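Local coordinates for protein succinate dehydrogenase subunit A (Mycolicibacterium smegmatis, PDB 7D6V) that binds FAD and, as the flavoprotein subunit of succinate dehydrogenase, probably oxidises succinate to fumarate, passing electrons toward the quinone, at residues T74-G77 / G78-N82; K620-T623 / P624-L627; L177-D181 / G182-G186; R448-P451 / D452-V456. All coordinates share one frame; numbering follows the deposited sequence.

Contact 1: residues T74-G77 / G78-N82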
ATOM      1  N   THR A  74     -22.058  18.864  -7.022  1.00 15.51           N
ATOM      2  CA  THR A  74     -20.735  19.454  -7.196  1.00 15.51           C
ATOM      3  C   THR A  74     -20.806  20.976  -7.190  1.00 15.51           C
ATOM      4  O   THR A  74     -19.954  21.640  -6.590  1.00 15.51           O
ATOM      5  CB  THR A  74     -20.105  18.944  -8.492  1.00 15.51           C
ATOM      6  OG1 THR A  74     -19.784  17.557  -8.349  1.00 15.51           O
ATOM      7  CG2 THR A  74     -18.839  19.713  -8.821  1.00 15.51           C
ATOM      8  N   MET A  75     -21.822  21.547  -7.837  1.00 16.97           N
ATOM      9  CA  MET A  75     -21.941  23.001  -7.879  1.00 16.97           C
ATOM     10  C   MET A  75     -22.255  23.573  -6.501  1.00 16.97           C
ATOM     11  O   MET A  75     -21.794  24.665  -6.159  1.00 16.97           O
ATOM     12  CB  MET A  75     -23.011  23.408  -8.889  1.00 16.97           C
ATOM     13  CG  MET A  75     -22.623  23.153 -10.335  1.00 16.97           C
ATOM     14  SD  MET A  75     -21.093  23.948 -10.850  1.00 16.97           S
ATOM     15  CE  MET A  75     -21.556  25.670 -10.758  1.00 16.97           C
ATOM     16  N   ARG A  76     -23.049  22.854  -5.703  1.00 17.38           N
ATOM     17  CA  ARG A  76     -23.326  23.280  -4.333  1.00 17.38           C
ATOM     18  C   ARG A  76     -22.069  23.239  -3.477  1.00 17.38           C
ATOM     19  O   ARG A  76     -21.755  24.198  -2.765  1.00 17.38           O
ATOM     20  CB  ARG A  76     -24.399  22.390  -3.721  1.00 17.38           C
ATOM     21  CG  ARG A  76     -25.780  22.964  -3.748  1.00 17.38           C
ATOM     22  CD  ARG A  76     -26.734  22.058  -3.005  1.00 17.38           C
ATOM     23  NE  ARG A  76     -26.923  20.795  -3.710  1.00 17.38           N
ATOM     24  CZ  ARG A  76     -27.756  20.624  -4.729  1.00 17.38           C
ATOM     25  NH1 ARG A  76     -28.485  21.635  -5.174  1.00 17.38           N
ATOM     26  NH2 ARG A  76     -27.857  19.438  -5.305  1.00 17.38           N
ATOM     27  N   GLY A  77     -21.351  22.124  -3.522  1.00 18.02           N
ATOM     28  CA  GLY A  77     -20.110  21.953  -2.799  1.00 18.02           C
ATOM     29  C   GLY A  77     -18.967  22.601  -3.542  1.00 18.02           C
ATOM     30  O   GLY A  77     -18.225  21.933  -4.266  1.00 18.02           O
ATOM     31  N   GLY A  78     -18.832  23.911  -3.385  1.00 18.83           N
ATOM     32  CA  GLY A  78     -17.986  24.713  -4.239  1.00 18.83           C
ATOM     33  C   GLY A  78     -18.603  26.084  -4.391  1.00 18.83           C
ATOM     34  O   GLY A  78     -17.985  27.003  -4.934  1.00 18.83           O
ATOM     35  N   LYS A  79     -19.838  26.212  -3.908  1.00 19.79           N
ATOM     36  CA  LYS A  79     -20.517  27.497  -3.752  1.00 19.79           C
ATOM     37  C   LYS A  79     -20.691  28.217  -5.082  1.00 19.79           C
ATOM     38  O   LYS A  79     -20.663  29.447  -5.141  1.00 19.79           O
ATOM     39  CB  LYS A  79     -19.787  28.390  -2.746  1.00 19.79           C
ATOM     40  CG  LYS A  79     -20.218  28.165  -1.307  1.00 19.79           C
ATOM     41  CD  LYS A  79     -19.773  26.811  -0.795  1.00 19.79           C
ATOM     42  CE  LYS A  79     -20.289  26.550   0.603  1.00 19.79           C
ATOM     43  NZ  LYS A  79     -20.042  25.143   1.011  1.00 19.79           N
ATOM     44  N   PHE A  80     -20.869  27.445  -6.152  1.00 20.53           N
ATOM     45  CA  PHE A  80     -21.139  27.951  -7.495  1.00 20.53           C
ATOM     46  C   PHE A  80     -19.998  28.804  -8.035  1.00 20.53           C
ATOM     47  O   PHE A  80     -20.195  29.610  -8.948  1.00 20.53           O
ATOM     48  CB  PHE A  80     -22.466  28.715  -7.534  1.00 20.53           C
ATOM     49  CG  PHE A  80     -23.656  27.853  -7.234  1.00 20.53           C
ATOM     50  CD1 PHE A  80     -24.120  27.718  -5.940  1.00 20.53           C
ATOM     51  CD2 PHE A  80     -24.293  27.156  -8.244  1.00 20.53           C
ATOM     52  CE1 PHE A  80     -25.204  26.919  -5.661  1.00 20.53           C
ATOM     53  CE2 PHE A  80     -25.379  26.355  -7.970  1.00 20.53           C
ATOM     54  CZ  PHE A  80     -25.835  26.237  -6.678  1.00 20.53           C
ATOM     55  N   LEU A  81     -18.800  28.624  -7.491  1.00 19.95           N
ATOM     56  CA  LEU A  81     -17.590  29.189  -8.064  1.00 19.95           C
ATOM     57  C   LEU A  81     -16.952  28.243  -9.072  1.00 19.95           C
ATOM     58  O   LEU A  81     -15.989  28.624  -9.743  1.00 19.95           O
ATOM     59  CB  LEU A  81     -16.594  29.517  -6.944  1.00 19.95           C
ATOM     60  CG  LEU A  81     -15.328  30.309  -7.270  1.00 19.95           C
ATOM     61  CD1 LEU A  81     -15.673  31.733  -7.664  1.00 19.95           C
ATOM     62  CD2 LEU A  81     -14.372  30.284  -6.116  1.00 19.95           C
ATOM     63  N   ASN A  82     -17.495  27.036  -9.204  1.00 18.44           N
ATOM     64  CA  ASN A  82     -16.931  26.003 -10.061  1.00 18.44           C
ATOM     65  C   ASN A  82     -16.918  26.442 -11.518  1.00 18.44           C
ATOM     66  O   ASN A  82     -17.713  27.279 -11.948  1.00 18.44           O
ATOM     67  CB  ASN A  82     -17.758  24.725  -9.945  1.00 18.44           C
ATOM     68  CG  ASN A  82     -17.918  24.256  -8.522  1.00 18.44           C
ATOM     69  OD1 ASN A  82     -18.891  24.594  -7.858  1.00 18.44           O
ATOM     70  ND2 ASN A  82     -16.999  23.425  -8.067  1.00 18.44           N
TER
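Helix 67-76 ends in a Schellman motif in which Phe80 N binds Met75 O at 2.9 Å and Lys79 N binds Arg76 O at 3.0 Å, with Lys79 at positive phi (61°) as the C-prime residue. The two bonds differ in geometry: Phe80 N meets its carbonyl almost end-on (C=O...N 163°), while Lys79 N lies well above the plane of the Arg76 carbonyl. Gly77 is the centre of an inverse gamma turn, and a type I' turn runs from Gly78 to Leu81, so the chain reverses at once after the helix. That reversal folds the Phe80 ring back over the helix end. Met75 O sits 3.8 Å above the ring plane, over its centre, and so meets a ring face while accepting the amide of the same residue. The Met75 side chain crosses Phe80 at about a right angle: its CB touches Phe80 CE2 at 3.9 Å. Bends at its second and third torsions curl the thioether round, and SD comes to 3.5 Å from Asn82 CB, the two side chains sliding past each other in opposite directions. Arg76 looks outward to salt bridges with Asp73 and Glu617, and Thr74 OG1 is hydrogen-bonded to Asn427 ND2. Thr74 and Met75 pack on Ala87 of helix 84-102, while Phe80 meets Phe613 edge-to-face and lies against Glu617 and Leu618 of helix 615-618.

Contact 2: residues K620-T623 / P624-L627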
ATOM      1  N   LYS A 620     -29.092  32.903  -3.258  1.00 25.28           N
ATOM      2  CA  LYS A 620     -28.125  32.996  -2.180  1.00 25.28           C
ATOM      3  C   LYS A 620     -26.689  33.069  -2.679  1.00 25.28           C
ATOM      4  O   LYS A 620     -25.779  33.271  -1.869  1.00 25.28           O
ATOM      5  CB  LYS A 620     -28.278  31.798  -1.242  1.00 25.28           C
ATOM      6  CG  LYS A 620     -29.718  31.455  -0.918  1.00 25.28           C
ATOM      7  CD  LYS A 620     -29.805  30.336   0.100  1.00 25.28           C
ATOM      8  CE  LYS A 620     -29.140  29.077  -0.420  1.00 25.28           C
ATOM      9  NZ  LYS A 620     -29.625  27.862   0.287  1.00 25.28           N
ATOM     10  N   TYR A 621     -26.463  32.913  -3.983  1.00 23.40           N
ATOM     11  CA  TYR A 621     -25.111  32.848  -4.521  1.00 23.40           C
ATOM     12  C   TYR A 621     -24.920  33.788  -5.703  1.00 23.40           C
ATOM     13  O   TYR A 621     -23.798  34.215  -5.984  1.00 23.40           O
ATOM     14  CB  TYR A 621     -24.776  31.418  -4.941  1.00 23.40           C
ATOM     15  CG  TYR A 621     -24.811  30.415  -3.815  1.00 23.40           C
ATOM     16  CD1 TYR A 621     -23.674  30.138  -3.072  1.00 23.40           C
ATOM     17  CD2 TYR A 621     -25.978  29.738  -3.498  1.00 23.40           C
ATOM     18  CE1 TYR A 621     -23.697  29.222  -2.048  1.00 23.40           C
ATOM     19  CE2 TYR A 621     -26.012  28.819  -2.474  1.00 23.40           C
ATOM     20  CZ  TYR A 621     -24.868  28.565  -1.754  1.00 23.40           C
ATOM     21  OH  TYR A 621     -24.894  27.649  -0.731  1.00 23.40           O
ATOM     22  N   TYR A 622     -26.001  34.115  -6.399  1.00 23.91           N
ATOM     23  CA  TYR A 622     -25.929  34.876  -7.634  1.00 23.91           C
ATOM     24  C   TYR A 622     -26.573  36.243  -7.459  1.00 23.91           C
ATOM     25  O   TYR A 622     -27.529  36.408  -6.697  1.00 23.91           O
ATOM     26  CB  TYR A 622     -26.619  34.133  -8.783  1.00 23.91           C
ATOM     27  CG  TYR A 622     -25.831  32.976  -9.346  1.00 23.91           C
ATOM     28  CD1 TYR A 622     -25.257  33.052 -10.603  1.00 23.91           C
ATOM     29  CD2 TYR A 622     -25.671  31.805  -8.624  1.00 23.91           C
ATOM     30  CE1 TYR A 622     -24.537  32.001 -11.119  1.00 23.91           C
ATOM     31  CE2 TYR A 622     -24.956  30.748  -9.134  1.00 23.91           C
ATOM     32  CZ  TYR A 622     -24.389  30.851 -10.381  1.00 23.91           C
ATOM     33  OH  TYR A 622     -23.674  29.796 -10.891  1.00 23.91           O
ATOM     34  N   THR A 623     -26.034  37.223  -8.179  1.00 29.62           N
ATOM     35  CA  THR A 623     -26.684  38.512  -8.300  1.00 29.62           C
ATOM     36  C   THR A 623     -27.944  38.361  -9.147  1.00 29.62           C
ATOM     37  O   THR A 623     -28.108  37.363  -9.853  1.00 29.62           O
ATOM     38  CB  THR A 623     -25.736  39.530  -8.934  1.00 29.62           C
ATOM     39  OG1 THR A 623     -25.431  39.131 -10.275  1.00 29.62           O
ATOM     40  CG2 THR A 623     -24.447  39.628  -8.141  1.00 29.62           C
ATOM     41  N   PRO A 624     -28.860  39.335  -9.102  1.00 31.81           N
ATOM     42  CA  PRO A 624     -30.055  39.241  -9.954  1.00 31.81           C
ATOM     43  C   PRO A 624     -29.708  39.368 -11.429  1.00 31.81           C
ATOM     44  O   PRO A 624     -30.245  40.217 -12.147  1.00 31.81           O
ATOM     45  CB  PRO A 624     -30.928  40.408  -9.477  1.00 31.81           C
ATOM     46  CG  PRO A 624     -30.005  41.309  -8.736  1.00 31.81           C
ATOM     47  CD  PRO A 624     -28.974  40.428  -8.122  1.00 31.81           C
ATOM     48  N   GLU A 625     -28.796  38.509 -11.881  1.00 32.11           N
ATOM     49  CA  GLU A 625     -28.304  38.494 -13.247  1.00 32.11           C
ATOM     50  C   GLU A 625     -28.891  37.367 -14.082  1.00 32.11           C
ATOM     51  O   GLU A 625     -28.625  37.317 -15.286  1.00 32.11           O
ATOM     52  CB  GLU A 625     -26.778  38.364 -13.248  1.00 32.11           C
ATOM     53  CG  GLU A 625     -26.288  36.952 -12.949  1.00 32.11           C
ATOM     54  CD  GLU A 625     -24.819  36.905 -12.578  1.00 32.11           C
ATOM     55  OE1 GLU A 625     -24.193  37.979 -12.486  1.00 32.11           O
ATOM     56  OE2 GLU A 625     -24.289  35.794 -12.371  1.00 32.11           O
ATOM     57  N   GLU A 626     -29.660  36.458 -13.476  1.00 32.42           N
ATOM     58  CA  GLU A 626     -30.189  35.324 -14.220  1.00 32.42           C
ATOM     59  C   GLU A 626     -31.128  35.779 -15.330  1.00 32.42           C
ATOM     60  O   GLU A 626     -30.804  35.657 -16.516  1.00 32.42           O
ATOM     61  CB  GLU A 626     -30.946  34.366 -13.297  1.00 32.42           C
ATOM     62  CG  GLU A 626     -30.113  33.669 -12.239  1.00 32.42           C
ATOM     63  CD  GLU A 626     -30.198  34.349 -10.893  1.00 32.42           C
ATOM     64  OE1 GLU A 626     -30.936  35.347 -10.776  1.00 32.42           O
ATOM     65  OE2 GLU A 626     -29.550  33.869  -9.946  1.00 32.42           O
ATOM     66  N   LEU A 627     -32.293  36.299 -14.949  1.00 34.33           N
ATOM     67  CA  LEU A 627     -33.311  36.826 -15.855  1.00 34.33           C
ATOM     68  C   LEU A 627     -33.749  35.814 -16.912  1.00 34.33           C
ATOM     69  O   LEU A 627     -34.524  36.162 -17.811  1.00 34.33           O
ATOM     70  CB  LEU A 627     -32.835  38.113 -16.536  1.00 34.33           C
ATOM     71  CG  LEU A 627     -32.335  39.220 -15.607  1.00 34.33           C
ATOM     72  CD1 LEU A 627     -31.621  40.307 -16.398  1.00 34.33           C
ATOM     73  CD2 LEU A 627     -33.482  39.810 -14.795  1.00 34.33           C
TER
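Tyr622 meets two carboxylates at once, and they come to it in different ways. Glu625 reaches the ring edge near its plane, with OE2 3.4 Å from Tyr622 CD1, and its carboxylate stands 78° to the ring, close to perpendicular. Glu626 crosses Tyr622 at about a right angle and stops short of the ring: its OE2 lies 3.2 Å from Tyr622 CB, and its carboxylate is turned 40° from the ring plane. The bend at chi2 of Glu626 (98°) brings this carboxylate back to the chain before the turn. Thr623 lies between them in sequence and meets the other oxygen of Glu625, OG1 being 2.8 Å from Glu625 OE1. Glu625 is extended beyond CG; OE1 lies by the threonine hydroxyl and OE2 by the tyrosine edge. Arg577 supplies positive charge here, in a cation-pi contact with Tyr622 and a long, weak ion pair with Glu625 OE2; it would probably offset some of the carboxylate charge beside the ring. Pro604 and Met605 also pack on the buried Tyr622, while Pro624 is exposed. The backbone angles fit an inverse gamma turn centred on Pro624, in the loop after helix 615-618, though its closing bond is doubtful, being too short as modelled.

Contact 3: residues L177-D181 / G182-G186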
ATOM      1  N   LEU A 177      10.703  23.839 -18.217  1.00 17.46           N
ATOM      2  CA  LEU A 177      10.050  23.581 -19.492  1.00 17.46           C
ATOM      3  C   LEU A 177      10.682  24.474 -20.546  1.00 17.46           C
ATOM      4  O   LEU A 177      10.797  25.688 -20.346  1.00 17.46           O
ATOM      5  CB  LEU A 177       8.544  23.836 -19.410  1.00 17.46           C
ATOM      6  CG  LEU A 177       7.737  22.952 -18.460  1.00 17.46           C
ATOM      7  CD1 LEU A 177       6.265  23.293 -18.542  1.00 17.46           C
ATOM      8  CD2 LEU A 177       7.964  21.490 -18.776  1.00 17.46           C
ATOM      9  N   ILE A 178      11.090  23.881 -21.653  1.00 19.50           N
ATOM     10  CA  ILE A 178      11.789  24.598 -22.711  1.00 19.50           C
ATOM     11  C   ILE A 178      10.778  25.100 -23.728  1.00 19.50           C
ATOM     12  O   ILE A 178       9.859  24.377 -24.127  1.00 19.50           O
ATOM     13  CB  ILE A 178      12.851  23.699 -23.372  1.00 19.50           C
ATOM     14  CG1 ILE A 178      13.763  23.084 -22.309  1.00 19.50           C
ATOM     15  CG2 ILE A 178      13.665  24.489 -24.377  1.00 19.50           C
ATOM     16  CD1 ILE A 178      14.562  24.095 -21.528  1.00 19.50           C
ATOM     17  N   LEU A 179      10.947  26.350 -24.147  1.00 22.52           N
ATOM     18  CA  LEU A 179      10.054  26.997 -25.092  1.00 22.52           C
ATOM     19  C   LEU A 179      10.814  27.356 -26.361  1.00 22.52           C
ATOM     20  O   LEU A 179      12.019  27.623 -26.327  1.00 22.52           O
ATOM     21  CB  LEU A 179       9.433  28.259 -24.486  1.00 22.52           C
ATOM     22  CG  LEU A 179       8.062  28.144 -23.821  1.00 22.52           C
ATOM     23  CD1 LEU A 179       8.048  27.070 -22.756  1.00 22.52           C
ATOM     24  CD2 LEU A 179       7.681  29.478 -23.220  1.00 22.52           C
ATOM     25  N   ASP A 180      10.102  27.353 -27.487  1.00 26.26           N
ATOM     26  CA  ASP A 180      10.684  27.747 -28.766  1.00 26.26           C
ATOM     27  C   ASP A 180      10.317  29.181 -29.133  1.00 26.26           C
ATOM     28  O   ASP A 180      11.196  30.034 -29.280  1.00 26.26           O
ATOM     29  CB  ASP A 180      10.229  26.778 -29.863  1.00 26.26           C
ATOM     30  CG  ASP A 180      10.978  26.972 -31.168  1.00 26.26           C
ATOM     31  OD1 ASP A 180      11.903  27.809 -31.212  1.00 26.26           O
ATOM     32  OD2 ASP A 180      10.634  26.286 -32.155  1.00 26.26           O
ATOM     33  N   ASP A 181       9.026  29.466 -29.268  1.00 27.98           N
ATOM     34  CA  ASP A 181       8.545  30.819 -29.527  1.00 27.98           C
ATOM     35  C   ASP A 181       7.302  31.049 -28.674  1.00 27.98           C
ATOM     36  O   ASP A 181       6.253  31.488 -29.145  1.00 27.98           O
ATOM     37  CB  ASP A 181       8.300  31.023 -31.023  1.00 27.98           C
ATOM     38  CG  ASP A 181       7.920  32.455 -31.377  1.00 27.98           C
ATOM     39  OD1 ASP A 181       8.826  33.225 -31.760  1.00 27.98           O
ATOM     40  OD2 ASP A 181       6.725  32.809 -31.319  1.00 27.98           O
ATOM     41  N   GLY A 182       7.408  30.713 -27.391  1.00 25.64           N
ATOM     42  CA  GLY A 182       6.266  30.684 -26.513  1.00 25.64           C
ATOM     43  C   GLY A 182       5.514  29.374 -26.512  1.00 25.64           C
ATOM     44  O   GLY A 182       4.566  29.223 -25.731  1.00 25.64           O
ATOM     45  N   LYS A 183       5.903  28.428 -27.359  1.00 24.04           N
ATOM     46  CA  LYS A 183       5.290  27.112 -27.416  1.00 24.04           C
ATOM     47  C   LYS A 183       6.191  26.089 -26.740  1.00 24.04           C
ATOM     48  O   LYS A 183       7.413  26.238 -26.709  1.00 24.04           O
ATOM     49  CB  LYS A 183       5.031  26.694 -28.863  1.00 24.04           C
ATOM     50  CG  LYS A 183       4.655  27.837 -29.781  1.00 24.04           C
ATOM     51  CD  LYS A 183       4.585  27.373 -31.224  1.00 24.04           C
ATOM     52  CE  LYS A 183       5.899  26.748 -31.664  1.00 24.04           C
ATOM     53  NZ  LYS A 183       6.954  27.767 -31.918  1.00 24.04           N
ATOM     54  N   ILE A 184       5.571  25.044 -26.192  1.00 20.40           N
ATOM     55  CA  ILE A 184       6.329  23.986 -25.540  1.00 20.40           C
ATOM     56  C   ILE A 184       7.246  23.319 -26.550  1.00 20.40           C
ATOM     57  O   ILE A 184       6.821  22.945 -27.648  1.00 20.40           O
ATOM     58  CB  ILE A 184       5.377  22.969 -24.895  1.00 20.40           C
ATOM     59  CG1 ILE A 184       4.752  23.547 -23.625  1.00 20.40           C
ATOM     60  CG2 ILE A 184       6.096  21.662 -24.609  1.00 20.40           C
ATOM     61  CD1 ILE A 184       5.755  24.004 -22.600  1.00 20.40           C
ATOM     62  N   ALA A 185       8.517  23.170 -26.183  1.00 20.06           N
ATOM     63  CA  ALA A 185       9.485  22.464 -27.005  1.00 20.06           C
ATOM     64  C   ALA A 185      10.117  21.272 -26.305  1.00 20.06           C
ATOM     65  O   ALA A 185      10.787  20.477 -26.970  1.00 20.06           O
ATOM     66  CB  ALA A 185      10.598  23.416 -27.471  1.00 20.06           C
ATOM     67  N   GLY A 186       9.925  21.123 -25.006  1.00 17.90           N
ATOM     68  CA  GLY A 186      10.469  19.988 -24.294  1.00 17.90           C
ATOM     69  C   GLY A 186      10.592  20.280 -22.814  1.00 17.90           C
ATOM     70  O   GLY A 186      10.245  21.357 -22.335  1.00 17.90           O
TER
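Ile178 pairs with both Ala185 and Gly186 in a classic beta bulge, part of the hairpin formed by strands 172-179 and 184-191. Ile178 O accepts Ala185 N at 2.7 Å and, more weakly, Gly186 N at 3.4 Å, while Ile178 N gives its hydrogen to Gly186 O. The extra residue shifts the register by one, so that Leu179 faces Ile184 as a non-hydrogen-bonded pair, and the short strand ends run at 122° to each other, well away from strict antiparallel. The close-packed side is aliphatic. Ile184 CD1 fits against Leu179 CD1 at 3.8 Å and more loosely against Leu177 CD1 at 4.2 Å, both leucines crossing it obliquely. Leu177 and Leu179 rest on helix 230-236, with Ala236 under both, and Ile184 also touches Pro406. At the turn the character changes. Gly182, at positive phi (87°), lets the chain swing round beneath Leu179, whose CD2 lies 3.8 Å from Gly182 CA. Asp180 and Asp181 are exposed here and Lys183 partly so. The lysine, bent at chi3 and chi4, curls back alongside Asp180, yet its salt bridge is long, with NZ 4.0 Å from Asp180 OD2; that oxygen has a stronger partner in Lys455 N. The loose end is still tied through its backbone: Asp180 N binds Lys183 O at 3.0 Å, the N-H lying in the carbonyl plane, and the same oxygen takes a CA-H...O contact from Leu179 CA.

Contact 4: residues R448-P451 / D452-V456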
ATOM      1  N   ARG A 448      -1.278  16.120 -33.622  1.00 22.01           N
ATOM      2  CA  ARG A 448      -1.690  15.826 -34.994  1.00 22.01           C
ATOM      3  C   ARG A 448      -1.990  17.083 -35.802  1.00 22.01           C
ATOM      4  O   ARG A 448      -1.816  17.077 -37.025  1.00 22.01           O
ATOM      5  CB  ARG A 448      -2.892  14.886 -34.999  1.00 22.01           C
ATOM      6  CG  ARG A 448      -2.586  13.520 -34.430  1.00 22.01           C
ATOM      7  CD  ARG A 448      -1.663  12.802 -35.409  1.00 22.01           C
ATOM      8  NE  ARG A 448      -1.370  11.420 -35.043  1.00 22.01           N
ATOM      9  CZ  ARG A 448      -0.333  11.046 -34.304  1.00 22.01           C
ATOM     10  NH1 ARG A 448      -0.146   9.765 -34.021  1.00 22.01           N
ATOM     11  NH2 ARG A 448       0.539  11.950 -33.882  1.00 22.01           N
ATOM     12  N   ALA A 449      -2.428  18.164 -35.158  1.00 23.77           N
ATOM     13  CA  ALA A 449      -2.750  19.396 -35.870  1.00 23.77           C
ATOM     14  C   ALA A 449      -1.559  20.339 -35.989  1.00 23.77           C
ATOM     15  O   ALA A 449      -1.747  21.556 -36.113  1.00 23.77           O
ATOM     16  CB  ALA A 449      -3.920  20.104 -35.190  1.00 23.77           C
ATOM     17  N   LEU A 450      -0.336  19.812 -35.968  1.00 25.94           N
ATOM     18  CA  LEU A 450       0.862  20.633 -35.871  1.00 25.94           C
ATOM     19  C   LEU A 450       1.598  20.653 -37.202  1.00 25.94           C
ATOM     20  O   LEU A 450       1.948  19.582 -37.722  1.00 25.94           O
ATOM     21  CB  LEU A 450       1.768  20.098 -34.767  1.00 25.94           C
ATOM     22  CG  LEU A 450       2.801  21.044 -34.169  1.00 25.94           C
ATOM     23  CD1 LEU A 450       2.109  22.272 -33.627  1.00 25.94           C
ATOM     24  CD2 LEU A 450       3.558  20.335 -33.068  1.00 25.94           C
ATOM     25  N   PRO A 451       1.855  21.828 -37.789  1.00 29.21           N
ATOM     26  CA  PRO A 451       2.568  21.875 -39.074  1.00 29.21           C
ATOM     27  C   PRO A 451       4.021  21.437 -38.963  1.00 29.21           C
ATOM     28  O   PRO A 451       4.479  20.587 -39.733  1.00 29.21           O
ATOM     29  CB  PRO A 451       2.458  23.349 -39.483  1.00 29.21           C
ATOM     30  CG  PRO A 451       2.254  24.086 -38.208  1.00 29.21           C
ATOM     31  CD  PRO A 451       1.496  23.169 -37.297  1.00 29.21           C
ATOM     32  N   ASP A 452       4.755  22.008 -38.010  1.00 29.53           N
ATOM     33  CA  ASP A 452       6.144  21.641 -37.778  1.00 29.53           C
ATOM     34  C   ASP A 452       6.407  21.585 -36.281  1.00 29.53           C
ATOM     35  O   ASP A 452       5.677  22.172 -35.477  1.00 29.53           O
ATOM     36  CB  ASP A 452       7.110  22.607 -38.492  1.00 29.53           C
ATOM     37  CG  ASP A 452       6.941  24.058 -38.061  1.00 29.53           C
ATOM     38  OD1 ASP A 452       7.075  24.942 -38.932  1.00 29.53           O
ATOM     39  OD2 ASP A 452       6.695  24.331 -36.869  1.00 29.53           O
ATOM     40  N   ARG A 453       7.451  20.864 -35.913  1.00 26.02           N
ATOM     41  CA  ARG A 453       7.699  20.649 -34.493  1.00 26.02           C
ATOM     42  C   ARG A 453       8.647  21.711 -33.950  1.00 26.02           C
ATOM     43  O   ARG A 453       9.665  22.008 -34.587  1.00 26.02           O
ATOM     44  CB  ARG A 453       8.278  19.266 -34.251  1.00 26.02           C
ATOM     45  CG  ARG A 453       7.247  18.160 -34.343  1.00 26.02           C
ATOM     46  CD  ARG A 453       7.902  16.816 -34.558  1.00 26.02           C
ATOM     47  NE  ARG A 453       8.494  16.295 -33.333  1.00 26.02           N
ATOM     48  CZ  ARG A 453       7.913  15.392 -32.553  1.00 26.02           C
ATOM     49  NH1 ARG A 453       6.720  14.909 -32.872  1.00 26.02           N
ATOM     50  NH2 ARG A 453       8.527  14.971 -31.454  1.00 26.02           N
ATOM     51  N   PRO A 454       8.338  22.303 -32.798  1.00 25.67           N
ATOM     52  CA  PRO A 454       9.245  23.291 -32.206  1.00 25.67           C
ATOM     53  C   PRO A 454      10.568  22.666 -31.796  1.00 25.67           C
ATOM     54  O   PRO A 454      10.644  21.492 -31.430  1.00 25.67           O
ATOM     55  CB  PRO A 454       8.464  23.802 -30.989  1.00 25.67           C
ATOM     56  CG  PRO A 454       7.439  22.752 -30.719  1.00 25.67           C
ATOM     57  CD  PRO A 454       7.085  22.173 -32.039  1.00 25.67           C
ATOM     58  N   LYS A 455      11.620  23.476 -31.853  1.00 26.62           N
ATOM     59  CA  LYS A 455      12.987  23.024 -31.637  1.00 26.62           C
ATOM     60  C   LYS A 455      13.544  23.601 -30.343  1.00 26.62           C
ATOM     61  O   LYS A 455      13.386  24.793 -30.064  1.00 26.62           O
ATOM     62  CB  LYS A 455      13.875  23.432 -32.812  1.00 26.62           C
ATOM     63  CG  LYS A 455      13.508  22.746 -34.111  1.00 26.62           C
ATOM     64  CD  LYS A 455      14.419  23.168 -35.248  1.00 26.62           C
ATOM     65  CE  LYS A 455      14.091  22.400 -36.517  1.00 26.62           C
ATOM     66  NZ  LYS A 455      12.748  22.751 -37.044  1.00 26.62           N
ATOM     67  N   VAL A 456      14.202  22.748 -29.556  1.00 24.55           N
ATOM     68  CA  VAL A 456      14.862  23.209 -28.341  1.00 24.55           C
ATOM     69  C   VAL A 456      16.134  23.965 -28.701  1.00 24.55           C
ATOM     70  O   VAL A 456      16.905  23.549 -29.576  1.00 24.55           O
ATOM     71  CB  VAL A 456      15.163  22.031 -27.399  1.00 24.55           C
ATOM     72  CG1 VAL A 456      13.879  21.395 -26.921  1.00 24.55           C
ATOM     73  CG2 VAL A 456      16.033  20.998 -28.086  1.00 24.55           C
TER
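Leu450 folds over the bend that follows it and touches the chain on its far side. Its CG lies 3.4 Å from Asp452 O, and its CD2 sits 3.7 Å from the same oxygen. CD2 then goes on to Pro454 CD at 4.1 Å, the leucine and the proline ring crossing at a slant. The first torsion explains this reach: with chi1 at -159°, CG is turned opposite the backbone N and the methyls extend forward along the later residues. Arg453 touches Leu450 CD2 through its CA and CG, at 4.4 and 4.5 Å; its guanidinium lies elsewhere, in a salt bridge with Asp10 and a hydrogen bond to the carbonyl of Tyr9, which ties the loop to the residues just before strand 11-14. Pro203 lies against both Leu450 and Arg453. Further on, Pro454 and Val456 pack on Ala185, so the loop between helices 427-448 and 458-469 runs beside the hairpin of strands 172-179 and 184-191. Between 448-451 and 452-456 themselves the contact is van der Waals packing of Leu450 on the Asp452 carbonyl and the Pro454 ring. Pro451 and Pro454 have no N-H to donate, and polar ties run outward, from the Arg453 guanidinium and from Lys455 N to Asp180.

The four contacts form two touching pairs at separate places on the subunit. Contacts 1 and 2, with centres 15 Å apart, meet where the C-terminal loop folds over the end of helix 67-76: Phe80 CD1 lies 3.5 Å from Tyr621 CG. Arg577 connects them further, binding Phe80 O while it faces Tyr622. Contacts 3 and 4 have centres 11 Å apart, and Asp180 OD2 lies 3.0 Å from Lys455 N, a probable hydrogen bond. Contacts 1 and 3 lie nearer the FAD without touching it, at about 11 Å from the Thr74 side chain and about 9 Å from that of Leu177, yet their centres stand 35 Å apart. Contacts 2 and 4 are 45 Å apart between centres.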